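Local coordinates for protein uroporphyrinogen-III synthetase (Pseudomonas syringae pv. tomato, PDB 3RE1) that probably catalyses the cyclisation of the linear tetrapyrrole hydroxymethylbilane to the macrocycle uroporphyrinogen III, releasing water, as part of porphyrin biosynthesis, at residues Pro131-Lys134 and Gln135-Val139; Gly183-Leu186 and Gln187-Val191; Arg79-Ile82 and Glu83-Glu87. One frame throughout, in Å; residues are numbered along the deposited sequence.

Interaction 1: residues Pro131-Lys134 and Gln135-Val139; sequences PRLK and QAIAV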
# COMPACT_ATOMS: atom_id res chain seq x y z
N PRO A 131 -15.20 -2.73 18.01
CA PRO A 131 -15.47 -2.77 19.46
C PRO A 131 -14.22 -3.13 20.26
O PRO A 131 -13.85 -2.48 21.24
CB PRO A 131 -16.52 -3.87 19.58
CG PRO A 131 -17.28 -3.74 18.30
CD PRO A 131 -16.21 -3.51 17.27
N ARG A 132 -13.58 -4.19 19.80
CA ARG A 132 -12.37 -4.67 20.40
C ARG A 132 -11.43 -3.48 20.60
O ARG A 132 -10.86 -3.30 21.68
CB ARG A 132 -11.76 -5.69 19.45
CG ARG A 132 -10.70 -6.55 20.03
CD ARG A 132 -11.24 -7.71 20.82
NE ARG A 132 -10.11 -8.54 21.22
CZ ARG A 132 -9.13 -8.10 22.01
NH1 ARG A 132 -9.17 -6.85 22.50
NH2 ARG A 132 -8.12 -8.89 22.33
N LEU A 133 -11.30 -2.65 19.56
CA LEU A 133 -10.43 -1.49 19.60
C LEU A 133 -10.96 -0.41 20.52
O LEU A 133 -10.21 0.19 21.28
CB LEU A 133 -10.24 -0.93 18.19
CG LEU A 133 -9.29 0.28 18.14
CD1 LEU A 133 -7.91 -0.13 18.66
CD2 LEU A 133 -9.22 0.86 16.73
N LYS A 134 -12.26 -0.15 20.46
CA LYS A 134 -12.85 0.85 21.34
C LYS A 134 -12.56 0.57 22.81
O LYS A 134 -12.26 1.49 23.54
CB LYS A 134 -14.35 0.98 21.10
CG LYS A 134 -14.72 1.43 19.69
CD LYS A 134 -16.04 2.24 19.66
CE LYS A 134 -15.90 3.52 20.50
NZ LYS A 134 -16.93 4.54 20.23
N GLN A 135 -12.64 -0.69 23.23
CA GLN A 135 -12.40 -1.07 24.63
C GLN A 135 -10.98 -0.77 25.10
O GLN A 135 -10.77 -0.28 26.21
CB GLN A 135 -12.68 -2.55 24.84
CG GLN A 135 -14.13 -2.93 24.68
CD GLN A 135 -14.33 -4.43 24.59
OE1 GLN A 135 -15.43 -4.91 24.27
NE2 GLN A 135 -13.27 -5.19 24.88
N ALA A 136 -10.00 -1.09 24.26
CA ALA A 136 -8.63 -0.86 24.63
C ALA A 136 -8.33 0.65 24.68
O ALA A 136 -7.38 1.08 25.33
CB ALA A 136 -7.75 -1.54 23.64
N ILE A 137 -9.16 1.43 24.00
CA ILE A 137 -9.04 2.87 23.86
C ILE A 137 -9.92 3.59 24.88
O ILE A 137 -9.82 4.78 25.05
CB ILE A 137 -9.51 3.26 22.41
CG1 ILE A 137 -8.34 3.11 21.45
CG2 ILE A 137 -10.09 4.65 22.34
CD1 ILE A 137 -8.73 3.04 19.97
N ALA A 138 -10.84 2.86 25.50
CA ALA A 138 -11.87 3.42 26.34
C ALA A 138 -11.40 3.69 27.75
O ALA A 138 -11.86 3.07 28.72
CB ALA A 138 -13.07 2.48 26.37
N VAL A 139 -10.45 4.59 27.87
CA VAL A 139 -9.90 4.97 29.15
C VAL A 139 -9.41 6.37 28.82
O VAL A 139 -9.48 6.78 27.66
CB VAL A 139 -8.74 4.01 29.54
CG1 VAL A 139 -7.63 4.75 30.26
CG2 VAL A 139 -9.25 2.91 30.42
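Leu133 and Ile137 meet one turn apart near the C-terminal part of the short alpha-helix 131-137. Gln135 N donates to Pro131 O in a sound i to i+4 bond of 2.9 Å with an N-H...O angle of 162°, whereas the bonds that follow are weak. Ile137 N is shared between Leu133 O at 3.2 Å and Lys134 O at 3.1 Å, each at 131°, so the amide is divided between an alpha and a 3-10 geometry. Beyond it, Ala138 N makes a weak bond to Gln135 O. Val139 N then reaches back to Ile137 O, again weakly, closing an inverse gamma turn centred on Ala138, and the same carbonyl also takes a weak bond from Ser142 OG.

Arg132 has its guanidinium paired with Asp114 in a salt bridge. Lys134 NZ lies close to the like-charged Arg163, an approach likely to be eased by solvent. Leu133 packs on Phe98 of strand 97-99 and Ile137 on Val165, which joins helix 131-137 to the mixed six-stranded sheet and to the loop before strand 166-176. With its CG1 beside the backbone N (chi1 -85°), Ile137 swings CD1 back along the helix, where it crosses Leu133 obliquely and lies 3.4 Å from Leu133 CG and 3.5 Å from Leu133 CD1.

Interaction 2: residues Gly183-Leu186 and Gln187-Val191; sequences GTLL and QRVEV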
# COMPACT_ATOMS: atom_id res chain seq x y z
N GLY A 183 13.47 7.91 -19.44
CA GLY A 183 12.63 7.64 -20.60
C GLY A 183 12.17 6.20 -20.78
O GLY A 183 11.38 5.94 -21.69
N THR A 184 12.63 5.28 -19.94
CA THR A 184 12.27 3.85 -20.09
C THR A 184 10.79 3.58 -19.87
O THR A 184 10.33 2.46 -20.08
CB THR A 184 13.09 2.89 -19.17
OG1 THR A 184 13.08 3.37 -17.82
CG2 THR A 184 14.52 2.77 -19.65
N LEU A 185 10.04 4.61 -19.46
CA LEU A 185 8.60 4.49 -19.22
C LEU A 185 7.83 4.61 -20.53
O LEU A 185 6.99 3.78 -20.85
CB LEU A 185 8.11 5.54 -18.21
CG LEU A 185 6.65 5.47 -17.71
CD1 LEU A 185 5.69 6.12 -18.65
CD2 LEU A 185 6.22 4.03 -17.43
N LEU A 186 8.14 5.66 -21.29
CA LEU A 186 7.52 5.84 -22.59
C LEU A 186 7.92 4.71 -23.55
O LEU A 186 7.07 4.12 -24.23
CB LEU A 186 7.91 7.21 -23.17
CG LEU A 186 7.29 7.60 -24.53
CD1 LEU A 186 5.75 7.59 -24.51
CD2 LEU A 186 7.82 8.96 -25.00
N GLN A 187 9.22 4.40 -23.61
CA GLN A 187 9.68 3.39 -24.55
C GLN A 187 9.15 2.04 -24.14
O GLN A 187 9.03 1.12 -24.96
CB GLN A 187 11.22 3.37 -24.66
CG GLN A 187 11.88 2.55 -23.59
CD GLN A 187 13.38 2.47 -23.76
OE1 GLN A 187 14.09 3.48 -23.61
NE2 GLN A 187 13.87 1.26 -24.07
N ARG A 188 8.82 1.91 -22.86
CA ARG A 188 8.28 0.65 -22.37
C ARG A 188 6.83 0.50 -22.80
O ARG A 188 6.39 -0.59 -23.13
CB ARG A 188 8.40 0.57 -20.87
CG ARG A 188 7.90 -0.73 -20.29
CD ARG A 188 8.68 -1.90 -20.82
NE ARG A 188 8.60 -3.01 -19.88
CZ ARG A 188 9.35 -3.13 -18.77
NH1 ARG A 188 10.27 -2.23 -18.47
NH2 ARG A 188 9.18 -4.18 -17.98
N VAL A 189 6.11 1.60 -22.81
CA VAL A 189 4.70 1.59 -23.19
C VAL A 189 4.55 1.39 -24.70
O VAL A 189 3.57 0.80 -25.15
CB VAL A 189 3.98 2.91 -22.76
CG1 VAL A 189 2.50 2.88 -23.15
CG2 VAL A 189 4.09 3.09 -21.27
N GLU A 190 5.53 1.88 -25.46
CA GLU A 190 5.52 1.81 -26.93
C GLU A 190 5.87 0.44 -27.48
O GLU A 190 5.04 -0.22 -28.10
CB GLU A 190 6.45 2.88 -27.54
CG GLU A 190 5.94 4.29 -27.34
CD GLU A 190 4.46 4.40 -27.70
OE1 GLU A 190 4.14 4.38 -28.91
OE2 GLU A 190 3.62 4.48 -26.78
N VAL A 191 7.11 0.02 -27.24
CA VAL A 191 7.60 -1.31 -27.64
C VAL A 191 6.72 -2.46 -27.13
O VAL A 191 6.62 -3.49 -27.81
CB VAL A 191 9.04 -1.55 -27.14
CG1 VAL A 191 9.54 -2.93 -27.54
CG2 VAL A 191 9.97 -0.45 -27.66
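Thr184 and Gln187 lie side by side and point the same way at the start of helix 186-191: Gln187 CG is 3.8 Å from Thr184 CA, and Gln187 OE1 is 4.0 Å from Thr184 CG2. These are loose van der Waals approaches. Gln187 CG sits between its own backbone N and carbonyl carbon (chi1 84°), which turns the extended chain back over the entering turn.

The backbone forms the next layer. Gln187 N bonds to Gly183 O at 3.3 Å, long but almost straight at 177°, and Gly183 itself has a positive phi of 76°, a kink through which the loop enters the turn. Val189 N to Leu185 O (3.1 Å) and Glu190 N to Leu186 O (3.0 Å) carry the helical pattern on. Arg188 N has weak bonds to Thr184 O and Leu185 O, the former resting on a carbonyl whose position is doubtful. On the inner side, Leu185 CD1 approaches Val189 CG2 at 4.3 Å, one turn along.

Several side-chain polar atoms have partners outside the segments. Thr184 OG1 bonds to Ala181 O in the preceding loop, and Glu190 OE2 weakly to Tyr269 OH. Helix 186-191, which leads into strand 196-198, contacts Leu219 of helix 216-219 through Leu185 and Leu186, and reaches edge strand 39-42 of the five-stranded parallel sheet through the bond from Arg188 NE to Ser41 OG.

Interaction 3: residues Arg79-Ile82 and Glu83-Glu87; sequences RLAI and ELIDE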
# COMPACT_ATOMS: atom_id res chain seq x y z
N ARG A 79 5.51 -7.79 8.98
CA ARG A 79 6.62 -8.69 8.92
C ARG A 79 7.83 -8.16 9.63
O ARG A 79 8.55 -8.94 10.25
CB ARG A 79 6.98 -9.02 7.46
CG ARG A 79 5.87 -9.78 6.74
CD ARG A 79 6.43 -10.88 5.90
NE ARG A 79 5.46 -11.93 5.62
CZ ARG A 79 4.42 -11.77 4.81
NH1 ARG A 79 4.21 -10.60 4.22
NH2 ARG A 79 3.59 -12.79 4.61
N LEU A 80 8.10 -6.86 9.52
CA LEU A 80 9.27 -6.30 10.17
C LEU A 80 9.01 -6.22 11.66
O LEU A 80 9.94 -6.15 12.47
CB LEU A 80 9.56 -4.91 9.65
CG LEU A 80 10.35 -4.78 8.34
CD1 LEU A 80 11.75 -5.42 8.48
CD2 LEU A 80 9.59 -5.45 7.24
N ALA A 81 7.72 -6.21 12.01
CA ALA A 81 7.30 -6.07 13.39
C ALA A 81 7.59 -7.37 14.09
O ALA A 81 8.31 -7.39 15.08
CB ALA A 81 5.80 -5.72 13.48
N ILE A 82 7.04 -8.47 13.55
CA ILE A 82 7.28 -9.81 14.10
C ILE A 82 8.78 -10.07 14.37
O ILE A 82 9.16 -10.64 15.41
CB ILE A 82 6.77 -10.89 13.15
CG1 ILE A 82 5.31 -10.69 12.78
CG2 ILE A 82 6.91 -12.22 13.80
CD1 ILE A 82 4.27 -10.61 13.94
N GLU A 83 9.62 -9.64 13.45
CA GLU A 83 11.05 -9.82 13.58
C GLU A 83 11.67 -9.06 14.74
O GLU A 83 12.70 -9.47 15.28
CB GLU A 83 11.77 -9.49 12.27
CG GLU A 83 11.38 -10.44 11.11
CD GLU A 83 11.49 -11.94 11.48
OE1 GLU A 83 12.57 -12.37 11.95
OE2 GLU A 83 10.51 -12.70 11.30
N LEU A 84 11.05 -7.97 15.14
CA LEU A 84 11.56 -7.20 16.27
C LEU A 84 11.06 -7.78 17.62
O LEU A 84 11.86 -7.95 18.54
CB LEU A 84 11.15 -5.75 16.13
CG LEU A 84 12.26 -4.76 15.80
CD1 LEU A 84 13.05 -5.16 14.58
CD2 LEU A 84 11.57 -3.44 15.57
N ILE A 85 9.76 -8.07 17.70
CA ILE A 85 9.17 -8.70 18.86
C ILE A 85 9.95 -9.97 19.18
O ILE A 85 10.47 -10.13 20.29
CB ILE A 85 7.70 -9.09 18.59
CG1 ILE A 85 6.81 -7.84 18.62
CG2 ILE A 85 7.18 -10.02 19.64
CD1 ILE A 85 6.99 -6.86 17.48
N ASP A 86 10.04 -10.87 18.22
CA ASP A 86 10.69 -12.16 18.44
C ASP A 86 12.10 -12.02 18.97
O ASP A 86 12.63 -12.92 19.63
CB ASP A 86 10.73 -12.95 17.14
CG ASP A 86 11.30 -14.32 17.34
OD1 ASP A 86 10.57 -15.17 17.90
OD2 ASP A 86 12.46 -14.54 16.93
N GLU A 87 12.72 -10.89 18.68
CA GLU A 87 14.07 -10.69 19.12
C GLU A 87 14.16 -10.27 20.58
O GLU A 87 15.07 -10.71 21.29
CB GLU A 87 14.72 -9.64 18.25
CG GLU A 87 16.15 -9.30 18.61
CD GLU A 87 16.85 -8.60 17.45
OE1 GLU A 87 17.24 -9.30 16.48
OE2 GLU A 87 16.98 -7.35 17.50
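Glu83 meets Arg79 through a methylene rather than through its flat end: CG lies 3.3 Å from Arg79 O, whereas the carboxylate stays farther off on both faces and at its edges, with Glu83 OE2 4.4 Å from Arg79 O. The chain reaches this position with CG beside the backbone N (chi1 -64°) and then bends at chi2, turning the carboxylate outward from the helix. Asp86 behaves similarly, its CB standing 3.3 Å from Ile82 O while OD1 is hydrogen-bonded to Tyr111 OH.

The helix is held by its backbone. Asp86 N to Ile82 O is 3.0 Å long, with an N-H...O angle of 166°. Glu83 N to Arg79 O and Leu84 N to Leu80 O are weak, both 3.4 Å. Ala81 O accepts from Leu84 N and Ile85 N, although that oxygen's position is less certain.

These turns belong to helix 75-88, the crossover of the beta-alpha-beta unit between strands 69-72 and 97-99. Leu80, Ala81 and Leu84 rest on Leu172 of strand 166-176, and Ile82 on Leu108 of helix 102-110. The local contact therefore comes mainly from backbone amides, with the methylene carbons of Glu83 and Asp86 set against carbonyl oxygens, while two of the acids are engaged elsewhere: Asp86 with Tyr111, and Glu87 in a salt bridge with Arg58.

Overall arrangement
All three interactions are local, each within one helix or its entry, and each is partly buried. Interactions 1 and 3 belong to elements around the same six-stranded mixed sheet, their nearest atoms about 15 Å apart. Interaction 2 borders the five-stranded parallel sheet on the opposite side of the chain's centre, its own centre about 51 Å from that of interaction 1. The bonding varies with place along the helix: interaction 2 captures a helix start, interaction 1 a C-terminal part, and interaction 3 a helix interior. Three of eight touching residues are buried in interaction 3, against two in each of the others. Outside anchors differ too: Asp114 for Arg132, Ser41 for Arg188, Tyr111 for Asp86.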